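Local coordinates for nitroreductase (Bacteroides fragilis NCTC 9343, PDB 3EK3), which binds flavin mononucleotide and, as a member of the nitroreductase family, probably acts as an NAD(P)H-dependent oxidoreductase on nitrogenous compounds, at residues Lys12-Val17 with Ala123-Gly128; Leu60-Glu65 with Arg147-Ser152; Gly69-Ser74 with Ile134-Thr139. All blocks are in the same frame, centred on the assembly; numbering follows the deposited sequence. Where two conformers were deposited one is given.

Interaction 1. Residues Lys12-Val17 with Ala123-Gly128; sequences KARRSV and AATSLG. With FMN (flavin mononucleotide), chain B.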
loop_
_atom_site.group_PDB
_atom_site.type_symbol
_atom_site.label_atom_id
_atom_site.label_comp_id
_atom_site.label_asym_id
_atom_site.label_seq_id
_atom_site.Cartn_x
_atom_site.Cartn_y
_atom_site.Cartn_z
ATOM N N LYS A 12 -6.094 5.504 12.434
ATOM C CA LYS A 12 -5.415 5.254 13.711
ATOM C C LYS A 12 -5.899 4.002 14.426
ATOM O O LYS A 12 -5.122 3.380 15.145
ATOM C CB LYS A 12 -5.547 6.453 14.643
ATOM C CG LYS A 12 -4.800 7.684 14.199
ATOM C CD LYS A 12 -5.296 8.856 15.047
ATOM C CE LYS A 12 -4.335 9.977 15.114
ATOM N NZ LYS A 12 -4.806 11.024 16.097
ATOM N N ALA A 13 -7.165 3.630 14.238
ATOM C CA ALA A 13 -7.761 2.512 14.980
ATOM C C ALA A 13 -7.457 1.154 14.350
ATOM O O ALA A 13 -7.557 0.131 15.031
ATOM C CB ALA A 13 -9.261 2.690 15.116
ATOM N N ARG A 14 -7.098 1.143 13.075
ATOM C CA ARG A 14 -6.758 -0.103 12.369
ATOM C C ARG A 14 -5.603 -0.819 13.041
ATOM O O ARG A 14 -4.511 -0.253 13.195
ATOM C CB ARG A 14 -6.415 0.165 10.907
ATOM C CG ARG A 14 -6.128 -1.089 10.086
ATOM C CD ARG A 14 -4.972 -0.928 9.118
ATOM N NE ARG A 14 -3.792 -0.372 9.761
ATOM C CZ ARG A 14 -2.948 -1.063 10.522
ATOM N NH1 ARG A 14 -3.117 -2.350 10.732
ATOM N NH2 ARG A 14 -1.951 -0.435 11.104
ATOM N N ARG A 15 -5.825 -2.083 13.386
ATOM C CA ARG A 15 -4.788 -2.891 14.024
ATOM C C ARG A 15 -4.701 -4.261 13.375
ATOM O O ARG A 15 -5.653 -4.744 12.745
ATOM C CB ARG A 15 -5.046 -3.044 15.535
ATOM C CG ARG A 15 -5.027 -1.738 16.358
ATOM C CD ARG A 15 -3.704 -1.001 16.303
ATOM N NE ARG A 15 -2.601 -1.796 16.838
ATOM C CZ ARG A 15 -2.388 -2.045 18.127
ATOM N NH1 ARG A 15 -3.214 -1.548 19.055
ATOM N NH2 ARG A 15 -1.346 -2.797 18.503
ATOM N N SER A 16 -3.551 -4.900 13.552
ATOM C CA SER A 16 -3.386 -6.271 13.149
ATOM C C SER A 16 -3.880 -7.217 14.237
ATOM O O SER A 16 -3.318 -7.286 15.337
ATOM C CB SER A 16 -1.922 -6.528 12.868
ATOM O OG SER A 16 -1.478 -5.810 11.720
ATOM N N VAL A 17 -4.933 -7.967 13.917
ATOM C CA VAL A 17 -5.575 -8.863 14.874
ATOM C C VAL A 17 -5.249 -10.314 14.516
ATOM O O VAL A 17 -5.305 -10.696 13.353
ATOM C CB VAL A 17 -7.105 -8.647 14.875
ATOM C CG1 VAL A 17 -7.847 -9.769 15.648
ATOM C CG2 VAL A 17 -7.452 -7.274 15.466
ATOM N N ALA A 123 -11.496 -0.382 5.205
ATOM C CA ALA A 123 -12.881 -0.753 4.973
ATOM C C ALA A 123 -13.354 -1.710 6.093
ATOM O O ALA A 123 -14.422 -1.530 6.664
ATOM C CB ALA A 123 -13.013 -1.398 3.608
ATOM N N ALA A 124 -12.563 -2.739 6.371
ATOM C CA ALA A 124 -12.918 -3.726 7.396
ATOM C C ALA A 124 -13.054 -3.056 8.747
ATOM O O ALA A 124 -14.038 -3.258 9.449
ATOM C CB ALA A 124 -11.885 -4.823 7.451
ATOM N N THR A 125 -12.080 -2.222 9.113
ATOM C CA THR A 125 -12.133 -1.538 10.406
ATOM C C THR A 125 -13.395 -0.702 10.493
ATOM O O THR A 125 -14.057 -0.695 11.534
ATOM C CB THR A 125 -10.881 -0.677 10.642
ATOM O OG1 THR A 125 -9.717 -1.501 10.634
ATOM C CG2 THR A 125 -10.969 0.031 12.001
ATOM N N SER A 126 -13.740 -0.004 9.413
ATOM C CA SER A 126 -14.942 0.867 9.450
ATOM C C SER A 126 -16.237 0.091 9.638
ATOM O O SER A 126 -17.242 0.682 10.019
ATOM C CB SER A 126 -15.055 1.716 8.185
ATOM O OG SER A 126 -15.562 0.939 7.121
ATOM N N LEU A 127 -16.199 -1.215 9.404
ATOM C CA LEU A 127 -17.348 -2.110 9.533
ATOM C C LEU A 127 -17.310 -3.017 10.775
ATOM O O LEU A 127 -18.133 -3.937 10.919
ATOM C CB LEU A 127 -17.436 -2.950 8.272
ATOM C CG LEU A 127 -17.735 -2.180 6.976
ATOM C CD1 LEU A 127 -17.418 -3.062 5.750
ATOM C CD2 LEU A 127 -19.156 -1.689 6.910
ATOM N N GLY A 128 -16.366 -2.748 11.674
ATOM C CA GLY A 128 -16.143 -3.580 12.861
ATOM C C GLY A 128 -15.545 -4.958 12.663
ATOM O O GLY A 128 -15.634 -5.814 13.544
HETATM N N1 FMN B . 1.367 -9.745 10.543
HETATM C C2 FMN B . 1.282 -11.109 10.698
HETATM O O2 FMN B . 0.762 -11.593 11.708
HETATM N N3 FMN B . 1.802 -11.977 9.761
HETATM C C4 FMN B . 2.417 -11.485 8.661
HETATM O O4 FMN B . 2.668 -12.290 7.749
HETATM C C4A FMN B . 2.491 -10.096 8.489
HETATM N N5 FMN B . 3.091 -9.580 7.369
HETATM C C5A FMN B . 3.157 -8.219 7.147
HETATM C C6 FMN B . 3.743 -7.741 5.974
HETATM C C7 FMN B . 3.788 -6.375 5.706
HETATM C C7M FMN B . 4.238 -5.862 4.338
HETATM C C8 FMN B . 3.201 -5.489 6.618
HETATM C C8M FMN B . 2.823 -4.104 6.149
HETATM C C9 FMN B . 2.612 -5.975 7.790
HETATM C C9A FMN B . 2.576 -7.338 8.067
HETATM N N10 FMN B . 2.005 -7.856 9.242
HETATM C C10 FMN B . 1.927 -9.217 9.422
HETATM C "C1'" FMN B . 1.360 -6.945 10.258
HETATM C "C2'" FMN B . 2.430 -6.171 11.038
HETATM O "O2'" FMN B . 3.062 -7.025 11.976
HETATM C "C3'" FMN B . 1.731 -5.047 11.782
HETATM O "O3'" FMN B . 1.282 -4.110 10.827
HETATM C "C4'" FMN B . 2.670 -4.309 12.758
HETATM O "O4'" FMN B . 3.031 -5.163 13.836
HETATM C "C5'" FMN B . 2.002 -3.052 13.310
HETATM O "O5'" FMN B . 0.843 -3.398 14.056
HETATM P P FMN B . -0.622 -2.800 13.705
HETATM O O1P FMN B . -0.495 -1.331 13.598
HETATM O O2P FMN B . -1.616 -3.324 14.758
HETATM O O3P FMN B . -1.005 -3.266 12.322
#

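Interaction 2. Residues Leu60-Glu65 with Arg147-Ser152; sequences LEELNE and RAYLTS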
loop_
_atom_site.group_PDB
_atom_site.type_symbol
_atom_site.label_atom_id
_atom_site.label_comp_id
_atom_site.label_asym_id
_atom_site.label_seq_id
_atom_site.Cartn_x
_atom_site.Cartn_y
_atom_site.Cartn_z
ATOM N N LEU A 60 -9.117 -23.302 3.465
ATOM C CA LEU A 60 -8.082 -22.514 4.162
ATOM C C LEU A 60 -7.078 -23.429 4.884
ATOM O O LEU A 60 -5.887 -23.225 4.818
ATOM C CB LEU A 60 -8.713 -21.532 5.117
ATOM C CG LEU A 60 -9.409 -20.383 4.419
ATOM C CD1 LEU A 60 -10.284 -19.628 5.470
ATOM C CD2 LEU A 60 -8.428 -19.483 3.633
ATOM N N GLU A 61 -7.601 -24.452 5.550
ATOM C CA GLU A 61 -6.770 -25.401 6.250
ATOM C C GLU A 61 -5.867 -26.163 5.289
ATOM O O GLU A 61 -4.690 -26.353 5.555
ATOM C CB GLU A 61 -7.647 -26.326 7.105
ATOM C CG GLU A 61 -8.348 -25.555 8.224
ATOM C CD GLU A 61 -9.083 -26.438 9.225
ATOM O OE1 GLU A 61 -9.211 -27.670 8.976
ATOM O OE2 GLU A 61 -9.530 -25.877 10.266
ATOM N N GLU A 62 -6.405 -26.589 4.146
ATOM C CA GLU A 62 -5.602 -27.277 3.145
ATOM C C GLU A 62 -4.463 -26.396 2.591
ATOM O O GLU A 62 -3.340 -26.866 2.382
ATOM C CB GLU A 62 -6.498 -27.782 1.990
ATOM C CG GLU A 62 -7.406 -28.936 2.382
ATOM C CD GLU A 62 -8.174 -29.548 1.210
ATOM O OE1 GLU A 62 -8.387 -28.860 0.187
ATOM O OE2 GLU A 62 -8.486 -30.764 1.291
ATOM N N LEU A 63 -4.783 -25.144 2.310
ATOM C CA LEU A 63 -3.801 -24.182 1.817
ATOM C C LEU A 63 -2.691 -23.969 2.852
ATOM O O LEU A 63 -1.502 -23.991 2.531
ATOM C CB LEU A 63 -4.497 -22.869 1.508
ATOM C CG LEU A 63 -3.619 -21.702 1.077
ATOM C CD1 LEU A 63 -2.825 -22.074 -0.154
ATOM C CD2 LEU A 63 -4.478 -20.427 0.810
ATOM N N ASN A 64 -3.089 -23.824 4.110
ATOM C CA ASN A 64 -2.116 -23.714 5.196
ATOM C C ASN A 64 -1.217 -24.946 5.283
ATOM O O ASN A 64 -0.005 -24.809 5.477
ATOM C CB ASN A 64 -2.831 -23.405 6.520
ATOM C CG ASN A 64 -1.864 -23.167 7.666
ATOM O OD1 ASN A 64 -1.174 -22.142 7.696
ATOM N ND2 ASN A 64 -1.792 -24.110 8.588
ATOM N N GLU A 65 -1.769 -26.156 5.080
ATOM C CA GLU A 65 -0.937 -27.364 5.027
ATOM C C GLU A 65 0.086 -27.317 3.921
ATOM O O GLU A 65 1.214 -27.767 4.101
ATOM C CB GLU A 65 -1.787 -28.618 4.831
ATOM C CG GLU A 65 -2.448 -29.097 6.078
ATOM C CD GLU A 65 -1.461 -29.273 7.233
ATOM O OE1 GLU A 65 -0.489 -30.051 7.109
ATOM O OE2 GLU A 65 -1.667 -28.612 8.251
ATOM N N ARG A 147 1.311 -23.814 -5.376
ATOM C CA ARG A 147 0.830 -23.223 -6.635
ATOM C C ARG A 147 -0.365 -23.987 -7.208
ATOM O O ARG A 147 -1.337 -23.390 -7.679
ATOM C CB ARG A 147 1.978 -23.136 -7.661
ATOM C CG ARG A 147 1.532 -22.551 -9.043
ATOM C CD ARG A 147 0.777 -21.248 -8.970
ATOM N NE ARG A 147 1.625 -20.166 -8.457
ATOM C CZ ARG A 147 1.425 -18.871 -8.677
ATOM N NH1 ARG A 147 0.393 -18.461 -9.368
ATOM N NH2 ARG A 147 2.297 -17.984 -8.199
ATOM N N ALA A 148 -0.287 -25.313 -7.192
ATOM C CA ALA A 148 -1.410 -26.106 -7.650
ATOM C C ALA A 148 -2.681 -25.755 -6.885
ATOM O O ALA A 148 -3.767 -25.664 -7.473
ATOM C CB ALA A 148 -1.079 -27.614 -7.555
ATOM N N TYR A 149 -2.548 -25.540 -5.572
ATOM C CA TYR A 149 -3.681 -25.166 -4.715
ATOM C C TYR A 149 -4.226 -23.793 -5.093
ATOM O O TYR A 149 -5.426 -23.627 -5.278
ATOM C CB TYR A 149 -3.319 -25.247 -3.205
ATOM C CG TYR A 149 -4.540 -25.570 -2.402
ATOM C CD1 TYR A 149 -5.433 -24.556 -2.054
ATOM C CD2 TYR A 149 -4.886 -26.897 -2.100
ATOM C CE1 TYR A 149 -6.601 -24.828 -1.388
ATOM C CE2 TYR A 149 -6.091 -27.198 -1.419
ATOM C CZ TYR A 149 -6.946 -26.163 -1.087
ATOM O OH TYR A 149 -8.139 -26.386 -0.445
ATOM N N LEU A 150 -3.332 -22.820 -5.259
ATOM C CA LEU A 150 -3.723 -21.456 -5.642
ATOM C C LEU A 150 -4.484 -21.454 -6.973
ATOM O O LEU A 150 -5.530 -20.816 -7.117
ATOM C CB LEU A 150 -2.485 -20.564 -5.743
ATOM C CG LEU A 150 -1.742 -20.309 -4.425
ATOM C CD1 LEU A 150 -0.495 -19.477 -4.711
ATOM C CD2 LEU A 150 -2.651 -19.539 -3.443
ATOM N N THR A 151 -3.955 -22.174 -7.934
ATOM C CA THR A 151 -4.620 -22.322 -9.248
ATOM C C THR A 151 -6.037 -22.871 -9.129
ATOM O O THR A 151 -6.972 -22.347 -9.747
ATOM C CB THR A 151 -3.787 -23.196 -10.144
ATOM O OG1 THR A 151 -2.506 -22.576 -10.340
ATOM C CG2 THR A 151 -4.495 -23.447 -11.504
ATOM N N SER A 152 -6.202 -23.868 -8.258
ATOM C CA SER A 152 -7.503 -24.510 -8.061
ATOM C C SER A 152 -8.472 -23.518 -7.424
ATOM O O SER A 152 -9.662 -23.579 -7.667
ATOM C CB SER A 152 -7.385 -25.770 -7.193
ATOM O OG SER A 152 -7.402 -25.447 -5.811
#

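Interaction 3. Residues Gly69-Ser74 with Ile134-Thr139; sequences GAFAKS and INQLGT. With FMN (flavin mononucleotide), chain B.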
loop_
_atom_site.group_PDB
_atom_site.type_symbol
_atom_site.label_atom_id
_atom_site.label_comp_id
_atom_site.label_asym_id
_atom_site.label_seq_id
_atom_site.Cartn_x
_atom_site.Cartn_y
_atom_site.Cartn_z
ATOM N N GLY A 69 4.004 -27.280 4.135
ATOM C CA GLY A 69 4.822 -28.195 3.349
ATOM C C GLY A 69 6.000 -27.532 2.649
ATOM O O GLY A 69 7.111 -28.136 2.582
ATOM N N ALA A 70 5.763 -26.329 2.118
ATOM C CA ALA A 70 6.811 -25.509 1.493
ATOM C C ALA A 70 7.857 -25.113 2.541
ATOM O O ALA A 70 9.060 -25.301 2.358
ATOM C CB ALA A 70 6.193 -24.255 0.834
ATOM N N PHE A 71 7.381 -24.583 3.661
ATOM C CA PHE A 71 8.269 -24.253 4.793
ATOM C C PHE A 71 9.086 -25.437 5.302
ATOM O O PHE A 71 10.256 -25.262 5.676
ATOM C CB PHE A 71 7.463 -23.643 5.947
ATOM C CG PHE A 71 6.964 -22.270 5.711
ATOM C CD1 PHE A 71 7.549 -21.409 4.793
ATOM C CD2 PHE A 71 5.901 -21.786 6.459
ATOM C CE1 PHE A 71 7.059 -20.119 4.615
ATOM C CE2 PHE A 71 5.427 -20.511 6.288
ATOM C CZ PHE A 71 5.999 -19.672 5.370
ATOM N N ALA A 72 8.501 -26.639 5.333
ATOM C CA ALA A 72 9.233 -27.826 5.775
ATOM C C ALA A 72 10.470 -28.067 4.900
ATOM O O ALA A 72 11.453 -28.641 5.354
ATOM C CB ALA A 72 8.318 -29.079 5.798
ATOM N N LYS A 73 10.413 -27.618 3.648
ATOM C CA LYS A 73 11.537 -27.735 2.711
ATOM C C LYS A 73 12.644 -26.702 2.944
ATOM O O LYS A 73 13.737 -26.832 2.395
ATOM C CB LYS A 73 11.041 -27.590 1.266
ATOM C CG LYS A 73 10.060 -28.649 0.824
ATOM C CD LYS A 73 9.454 -28.320 -0.516
ATOM C CE LYS A 73 8.315 -29.265 -0.841
ATOM N NZ LYS A 73 7.538 -28.867 -2.036
ATOM N N SER A 74 12.370 -25.675 3.739
ATOM C CA SER A 74 13.321 -24.575 3.934
ATOM C C SER A 74 14.496 -24.939 4.834
ATOM O O SER A 74 14.473 -25.976 5.504
ATOM C CB SER A 74 12.612 -23.373 4.539
ATOM O OG SER A 74 13.529 -22.330 4.800
ATOM N N ILE A 134 -1.376 -11.173 6.047
ATOM C CA ILE A 134 -0.791 -12.500 6.073
ATOM C C ILE A 134 0.184 -12.599 4.890
ATOM O O ILE A 134 -0.249 -12.552 3.737
ATOM C CB ILE A 134 -1.913 -13.572 5.992
ATOM C CG1 ILE A 134 -3.043 -13.243 7.017
ATOM C CG2 ILE A 134 -1.341 -14.946 6.177
ATOM C CD1 ILE A 134 -2.552 -13.198 8.493
ATOM N N ASN A 135 1.489 -12.692 5.198
ATOM C CA ASN A 135 2.561 -12.602 4.181
ATOM C C ASN A 135 3.122 -13.924 3.704
ATOM O O ASN A 135 4.004 -13.930 2.867
ATOM C CB ASN A 135 3.695 -11.730 4.723
ATOM C CG ASN A 135 4.407 -10.919 3.636
ATOM O OD1 ASN A 135 3.782 -10.461 2.676
ATOM N ND2 ASN A 135 5.694 -10.701 3.825
ATOM N N GLN A 136 2.620 -15.052 4.202
ATOM C CA GLN A 136 3.319 -16.321 4.002
ATOM C C GLN A 136 3.212 -16.885 2.591
ATOM O O GLN A 136 3.992 -17.775 2.235
ATOM C CB GLN A 136 2.885 -17.367 5.036
ATOM C CG GLN A 136 3.455 -17.086 6.391
ATOM C CD GLN A 136 2.957 -15.794 6.978
ATOM O OE1 GLN A 136 1.746 -15.573 7.066
ATOM N NE2 GLN A 136 3.890 -14.924 7.427
ATOM N N LEU A 137 2.316 -16.358 1.762
ATOM C CA LEU A 137 2.294 -16.813 0.337
ATOM C C LEU A 137 3.309 -16.081 -0.576
ATOM O O LEU A 137 3.549 -16.508 -1.686
ATOM C CB LEU A 137 0.876 -16.723 -0.230
ATOM C CG LEU A 137 -0.065 -17.878 0.151
ATOM C CD1 LEU A 137 -1.533 -17.580 -0.228
ATOM C CD2 LEU A 137 0.414 -19.177 -0.480
ATOM N N GLY A 138 3.925 -14.987 -0.133
ATOM C CA GLY A 138 4.914 -14.314 -0.991
ATOM C C GLY A 138 6.067 -15.187 -1.411
ATOM O O GLY A 138 6.456 -15.183 -2.587
ATOM N N THR A 139 6.659 -15.907 -0.469
ATOM C CA THR A 139 7.848 -16.723 -0.775
ATOM C C THR A 139 7.493 -18.183 -1.057
ATOM O O THR A 139 8.373 -18.976 -1.484
ATOM C CB THR A 139 8.842 -16.706 0.364
ATOM O OG1 THR A 139 8.192 -17.189 1.531
ATOM C CG2 THR A 139 9.380 -15.302 0.591
HETATM N N1 FMN B . 1.367 -9.745 10.543
HETATM C C2 FMN B . 1.282 -11.109 10.698
HETATM O O2 FMN B . 0.762 -11.593 11.708
HETATM N N3 FMN B . 1.802 -11.977 9.761
HETATM C C4 FMN B . 2.417 -11.485 8.661
HETATM O O4 FMN B . 2.668 -12.290 7.749
HETATM C C4A FMN B . 2.491 -10.096 8.489
HETATM N N5 FMN B . 3.091 -9.580 7.369
HETATM C C5A FMN B . 3.157 -8.219 7.147
HETATM C C6 FMN B . 3.743 -7.741 5.974
HETATM C C7 FMN B . 3.788 -6.375 5.706
HETATM C C7M FMN B . 4.238 -5.862 4.338
HETATM C C8 FMN B . 3.201 -5.489 6.618
HETATM C C8M FMN B . 2.823 -4.104 6.149
HETATM C C9 FMN B . 2.612 -5.975 7.790
HETATM C C9A FMN B . 2.576 -7.338 8.067
HETATM N N10 FMN B . 2.005 -7.856 9.242
HETATM C C10 FMN B . 1.927 -9.217 9.422
HETATM C "C1'" FMN B . 1.360 -6.945 10.258
HETATM C "C2'" FMN B . 2.430 -6.171 11.038
HETATM O "O2'" FMN B . 3.062 -7.025 11.976
HETATM C "C3'" FMN B . 1.731 -5.047 11.782
HETATM O "O3'" FMN B . 1.282 -4.110 10.827
HETATM C "C4'" FMN B . 2.670 -4.309 12.758
HETATM O "O4'" FMN B . 3.031 -5.163 13.836
HETATM C "C5'" FMN B . 2.002 -3.052 13.310
HETATM O "O5'" FMN B . 0.843 -3.398 14.056
HETATM P P FMN B . -0.622 -2.800 13.705
HETATM O O1P FMN B . -0.495 -1.331 13.598
HETATM O O2P FMN B . -1.616 -3.324 14.758
HETATM O O3P FMN B . -1.005 -3.266 12.322
#

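Interaction 1. Residues Lys12-Val17 with Ala123-Gly128
R14 meets T125 through the first carbons of its side chain: CG lies 3.7 Å from T125 OG1, and the two side chains cross at about a right angle. A13 CB touches T125 CG2 more loosely. The T125 hydroxyl is already tied to its own helix, by a hydrogen bond to F121 O. With CG anti to the backbone N (chi1 -177°) and the chain bent twice further out, R14 turns its guanidinium from T125 to the FMN phosphate. There NH1 donates to O3P at 2.8 Å in a nearly straight bond (162°), and NH2 reaches O1P at 3.0 Å and, more bent, O3P. The next two residues add to the grip: R15 NE and S16 N each bond O2P at 2.8 Å, and S16 OG gives O3P a further bond of 2.7 Å. R14 and R15 suit the phosphate charge, and K179, close to R14, also bonds the cofactor. Y39 O of the second subunit also accepts from R14 NH2, joining the cofactor site to the dimer interface. The contact sets the end of helix 6-13 against that of helix 109-126, which closes in a Schellman motif at G128 and packs on helix 27-38; V17 pairs with S131 of strand 130-134.

Interaction 2. Residues Leu60-Glu65 with Arg147-Ser152
Y149 reaches across from helix 147-152 and lies against helix 60-65, with E62 meeting its phenol end and L63 its ring. Its CG is anti to the backbone N (chi1 -151°), which sends the ring across the gap between the helices. The hydroxyl OH donates a 2.6 Å hydrogen bond to E62 OE1, using the anti lone pair of that oxygen, the one directed away from OE2. E62 OE1 sits at the ring edge, in the ring plane, while the carboxylate itself stands almost upright to the ring, the two planes 88° apart. The bond thus fixes the phenol end without stacking the two flat groups. E62 stays close along its chain as well, its CB coming within 3.5 Å of Y149 CE2. The carboxylate charge would be expected to strengthen this bond from a neutral phenol.

L63 supplies the apolar half. Its backbone N lies 4.1 Å above one face of the Y149 ring, displaced toward the rim, and its CB packs on CD1 of that ring at 4.1 Å. One branch of L63, CD1, touches Y149 CD1 and, at 4.2 Å, CD2 of L150. The polar bond therefore lies at the more exposed margin and the leucines at the buried one.

The helix axes pass 10.0 Å apart and run nearly antiparallel, at 154°. Y149 also packs on K59 and R66 of helix 57-72, which precede and follow this segment. Beneath the pair lies the antiparallel sheet: L63 and L150 both rest on I99 of strand 96-102, and L150 also meets V161 of strand 160-168, so helices 57-72 and 144-153 lie side by side over these two central strands.

Interaction 3. Residues Gly69-Ser74 with Ile134-Thr139
O4 of the FMN isoalloxazine is held by two N-H groups from neighbouring residues: the backbone N of N135 at 2.8 Å and the side-chain NE2 of Q136 at 2.9 Å. Both bonds are bent to about 150°. Q136 faces two ways. Its amide serves the flavin, whereas its aliphatic CG lies 3.8 Å from F71 CZ, at the edge of the phenyl ring and in its plane. A bend at chi2 (64°) folds the amide back from F71 toward O4; ring and amide planes stand 62° apart. T139 OG1 also comes to the ring edge, more distantly, at 4.4 Å from F71 CE1.

Behind Q136, a type I turn from N135 to G138 carries the chain off strand 130-134, closed by G138 N to N135 O at 3.2 Å. N135 OD1 accepts from W133 NE1, which helps fix the asparagine side chain beside the flavin. F71, near the end of helix 57-72, also touches L79 and R82 of helix 77-83. Two donors on O4 would be expected to polarise the C4=O4 carbonyl and draw electron density toward the pyrimidine end of the flavin, while the phenyl edge meets the glutamine through carbon atoms.

Overall arrangement
Interactions 2 and 3 share helix 57-72 and lie on the same side of the chain, their centres 12 Å apart; they touch where L137 packs on L63 and L150. Interaction 1 lies across the chain's centre, its centre 26 Å from that of interaction 3, but the same FMN joins them: interaction 1 holds the phosphate with guanidinium groups, a hydroxyl and a backbone N-H, interaction 3 the flavin carbonyl with neutral N-H donors. Both also reach the second subunit, whereas interaction 2 has no contact with another chain of the assembly. All three are partly buried. Interaction 2 is the most extensive, a helix pair with a polar margin; the other two are slight contacts beside the cofactor.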